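Local coordinates for peptidoglycan recognition protein 3 (Branchiostoma belcheri tsingtauense, PDB 4Z8I), which probably cleaves bacterial peptidoglycan as a zinc-dependent N-acetylmuramoyl-L-alanine amidase that carries an additional chitin-binding domain, at residues A[47-50]-A[51-54]; A[215-218]-A[219-222]. One frame throughout, in Å; residues are numbered along the deposited sequence.

In the fold
Contacts 1 and 2 are both local turns at the C-terminal end of a short helix, their centres about 34 Å and their nearest atoms about 22 Å apart. Contact 1 is at the surface, in the small disulfide-rich N-terminal domain, where a turn joins helix 44-48 to strand 53-54. Covalent sulfur links do most of the holding there, and none of its touching residues is buried. Contact 2 is partly buried: helix 213-218 of the zinc amidase domain runs into its closing turn, with hydrophobic side chains directed inward and a network of hydrogen bonds and charges around Asp-218. Contact 1 thus relies on cystines, contact 2 on hydrogen bonds and charge pairs beside buried apolar side chains.

Contact 1: residues A[47-50]-A[51-54]; sequences CTCS and SCVD
Between Cys-49 and Cys-52 the chain doubles back, their CA atoms 4.9 Å apart and the two halves running 153° from one another, with Ser-50 and Ser-51 at the bend in the backbone angles of a type I turn. The disulfide of the two cysteines spans the turn. The SG of Cys-49 is joined to the SG of Cys-52 at 2.0 Å, and the positive chi3 of 115° makes the bridge right-handed. Cys-52 reaches across with its SG beside its own backbone N and anti to the carbonyl carbon (chi1 -70°). The hydroxyl of Ser-51 lies over the start of the bridge, its OG 3.6 Å from the SG of Cys-49. Farther from the bend the contact is looser: the CB of Cys-52 rests 3.9 Å from the carbonyl C of Cys-47, and the CB of Asp-54 lies 4.4 Å from the O of Cys-47. The carboxylate of Asp-54 turns to another partner, OD1 hydrogen-bonding to the OG of Ser-56. The Cys-49 to Cys-52 bridge, with Cys-11 to Cys-34, Cys-25 to Cys-40 and Cys-33 to Cys-47, completes the four-disulfide pattern of hevein-like chitin-binding domains. The turn links helix 44-48, tied by Cys-47 to Cys-33, to strand 53-54, an outer strand of the small antiparallel sheet, where the backbone of Val-53 bonds to Cys-34 of the central strand 33-34.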
# COMPACT_ATOMS: atom_id res chain seq x y z
N CYS A 47 -7.59 18.65 -15.14
CA CYS A 47 -6.70 17.53 -15.45
C CYS A 47 -6.27 17.45 -16.91
O CYS A 47 -5.23 16.87 -17.22
CB CYS A 47 -7.35 16.21 -15.04
SG CYS A 47 -7.86 16.11 -13.31
N THR A 48 -7.07 18.03 -17.81
CA THR A 48 -6.85 17.84 -19.24
C THR A 48 -6.45 19.10 -20.02
O THR A 48 -6.29 19.04 -21.24
CB THR A 48 -8.10 17.25 -19.93
OG1 THR A 48 -9.16 18.21 -19.92
CG2 THR A 48 -8.54 16.00 -19.21
N CYS A 49 -6.28 20.22 -19.33
CA CYS A 49 -5.80 21.43 -19.99
C CYS A 49 -4.36 21.21 -20.45
O CYS A 49 -3.70 20.27 -20.01
CB CYS A 49 -5.89 22.65 -19.06
SG CYS A 49 -4.41 22.94 -18.07
N SER A 50 -3.89 22.08 -21.34
CA SER A 50 -2.56 21.90 -21.93
C SER A 50 -1.45 22.08 -20.91
O SER A 50 -0.40 21.44 -21.00
CB SER A 50 -2.37 22.87 -23.10
OG SER A 50 -1.14 22.62 -23.76
N SER A 51 -1.68 22.95 -19.93
CA SER A 51 -0.68 23.24 -18.90
C SER A 51 -1.01 22.56 -17.58
O SER A 51 -0.32 22.76 -16.58
CB SER A 51 -0.54 24.75 -18.70
OG SER A 51 -1.81 25.36 -18.55
N CYS A 52 -2.07 21.76 -17.58
CA CYS A 52 -2.49 21.05 -16.38
C CYS A 52 -1.58 19.85 -16.12
O CYS A 52 -1.01 19.29 -17.05
CB CYS A 52 -3.94 20.58 -16.52
SG CYS A 52 -5.17 21.90 -16.49
N VAL A 53 -1.45 19.47 -14.85
CA VAL A 53 -0.68 18.29 -14.49
C VAL A 53 -1.51 17.38 -13.59
O VAL A 53 -1.97 17.79 -12.53
CB VAL A 53 0.63 18.65 -13.75
CG1 VAL A 53 1.49 17.41 -13.57
CG2 VAL A 53 1.40 19.71 -14.52
N ASP A 54 -1.71 16.14 -14.03
CA ASP A 54 -2.43 15.15 -13.23
C ASP A 54 -1.44 14.27 -12.48
O ASP A 54 -0.80 13.39 -13.07
CB ASP A 54 -3.36 14.31 -14.12
CG ASP A 54 -4.17 13.29 -13.32
OD1 ASP A 54 -4.22 13.39 -12.08
OD2 ASP A 54 -4.77 12.40 -13.95

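Contact 2: residues A[215-218]-A[219-222]; sequences LYDD and IKSW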
# COMPACT_ATOMS: atom_id res chain seq x y z
N LEU A 215 6.42 0.07 14.02
CA LEU A 215 5.55 0.14 12.85
C LEU A 215 4.11 0.40 13.28
O LEU A 215 3.40 1.19 12.65
CB LEU A 215 5.65 -1.15 12.03
CG LEU A 215 4.73 -1.21 10.81
CD1 LEU A 215 4.95 -0.01 9.92
CD2 LEU A 215 4.96 -2.50 10.03
N TYR A 216 3.69 -0.27 14.35
CA TYR A 216 2.36 -0.07 14.91
C TYR A 216 2.18 1.36 15.39
O TYR A 216 1.09 1.92 15.29
CB TYR A 216 2.10 -1.05 16.05
CG TYR A 216 0.72 -0.93 16.67
CD1 TYR A 216 -0.40 -1.42 16.01
CD2 TYR A 216 0.55 -0.34 17.91
CE1 TYR A 216 -1.66 -1.31 16.57
CE2 TYR A 216 -0.71 -0.23 18.48
CZ TYR A 216 -1.80 -0.72 17.81
OH TYR A 216 -3.05 -0.61 18.37
N ASP A 217 3.25 1.95 15.91
CA ASP A 217 3.23 3.35 16.31
C ASP A 217 3.07 4.25 15.09
O ASP A 217 2.32 5.22 15.11
CB ASP A 217 4.49 3.73 17.09
CG ASP A 217 4.46 3.26 18.53
OD1 ASP A 217 3.36 2.96 19.04
OD2 ASP A 217 5.54 3.21 19.16
N ASP A 218 3.78 3.91 14.01
CA ASP A 218 3.73 4.72 12.80
C ASP A 218 2.35 4.70 12.15
O ASP A 218 1.86 5.74 11.70
CB ASP A 218 4.81 4.29 11.80
CG ASP A 218 4.90 5.21 10.59
OD1 ASP A 218 5.56 6.27 10.70
OD2 ASP A 218 4.33 4.88 9.54
N ILE A 219 1.71 3.53 12.10
CA ILE A 219 0.41 3.42 11.44
C ILE A 219 -0.74 4.15 12.14
O ILE A 219 -1.82 4.29 11.58
CB ILE A 219 0.00 1.95 11.17
CG1 ILE A 219 -0.25 1.20 12.48
CG2 ILE A 219 1.05 1.24 10.32
CD1 ILE A 219 -0.76 -0.21 12.27
N LYS A 220 -0.50 4.61 13.37
CA LYS A 220 -1.50 5.42 14.07
C LYS A 220 -1.63 6.76 13.37
O LYS A 220 -2.71 7.34 13.30
CB LYS A 220 -1.08 5.65 15.52
CG LYS A 220 -0.59 4.42 16.24
CD LYS A 220 -1.73 3.60 16.82
CE LYS A 220 -1.53 3.41 18.31
NZ LYS A 220 -0.09 3.18 18.63
N SER A 221 -0.51 7.25 12.85
CA SER A 221 -0.46 8.53 12.16
C SER A 221 -1.02 8.44 10.74
O SER A 221 -1.24 9.47 10.10
CB SER A 221 0.98 9.05 12.12
OG SER A 221 1.81 8.19 11.35
N TRP A 222 -1.23 7.22 10.26
CA TRP A 222 -1.83 7.04 8.94
C TRP A 222 -3.29 7.43 9.03
O TRP A 222 -3.89 7.38 10.11
CB TRP A 222 -1.72 5.59 8.45
CG TRP A 222 -0.32 5.05 8.31
CD1 TRP A 222 0.82 5.56 8.86
CD2 TRP A 222 0.08 3.88 7.58
NE1 TRP A 222 1.90 4.78 8.52
CE2 TRP A 222 1.47 3.74 7.73
CE3 TRP A 222 -0.61 2.93 6.82
CZ2 TRP A 222 2.19 2.70 7.15
CZ3 TRP A 222 0.10 1.90 6.24
CH2 TRP A 222 1.49 1.79 6.41
O HOH W 1 4.10 8.40 9.02
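Asp-218 meets Trp-222 through its carboxylate: the indole NE1 donates to OD2 at 2.6 Å along a nearly straight line (164°). OD2 lies in the plane of the ring, at its edge, but is itself approached from above the carboxylate, the two planes standing 84° apart. A chi1 of -173° sets CG of Asp-218 beside its carbonyl carbon and brings the carboxylate forward to the indole. Its other oxygen, OD1, forms a salt bridge with Lys-171 and accepts from a water that also donates to the OG of Ser-221. The backbone O of Asp-218 takes two donors from Ser-221, the hydroxyl OG and the amide N, which comes in above the carbonyl plane. Earlier in the chain Ile-219 N gives the regular helical bond to Leu-215 O at 2.9 Å, and Lys-220 N a weak one to Asp-217 O. On the outer side, Lys-220 NZ makes a long salt bridge, 3.5 Å, with OD1 of Asp-217. Ile-219 sets its CG2 3.6 Å above the centre of the Trp-222 ring. A leucine in place of Trp-222 would probably leave OD2 of Asp-218 without its N-H donor and open a gap against Ile-177 and Ala-180 of helix 174-190. This is a helix C-terminus closing in a type I turn, here packing helix 213-218 against the core of the zinc amidase fold, with the side chain of Leu-215 about 9 Å from the zinc ion.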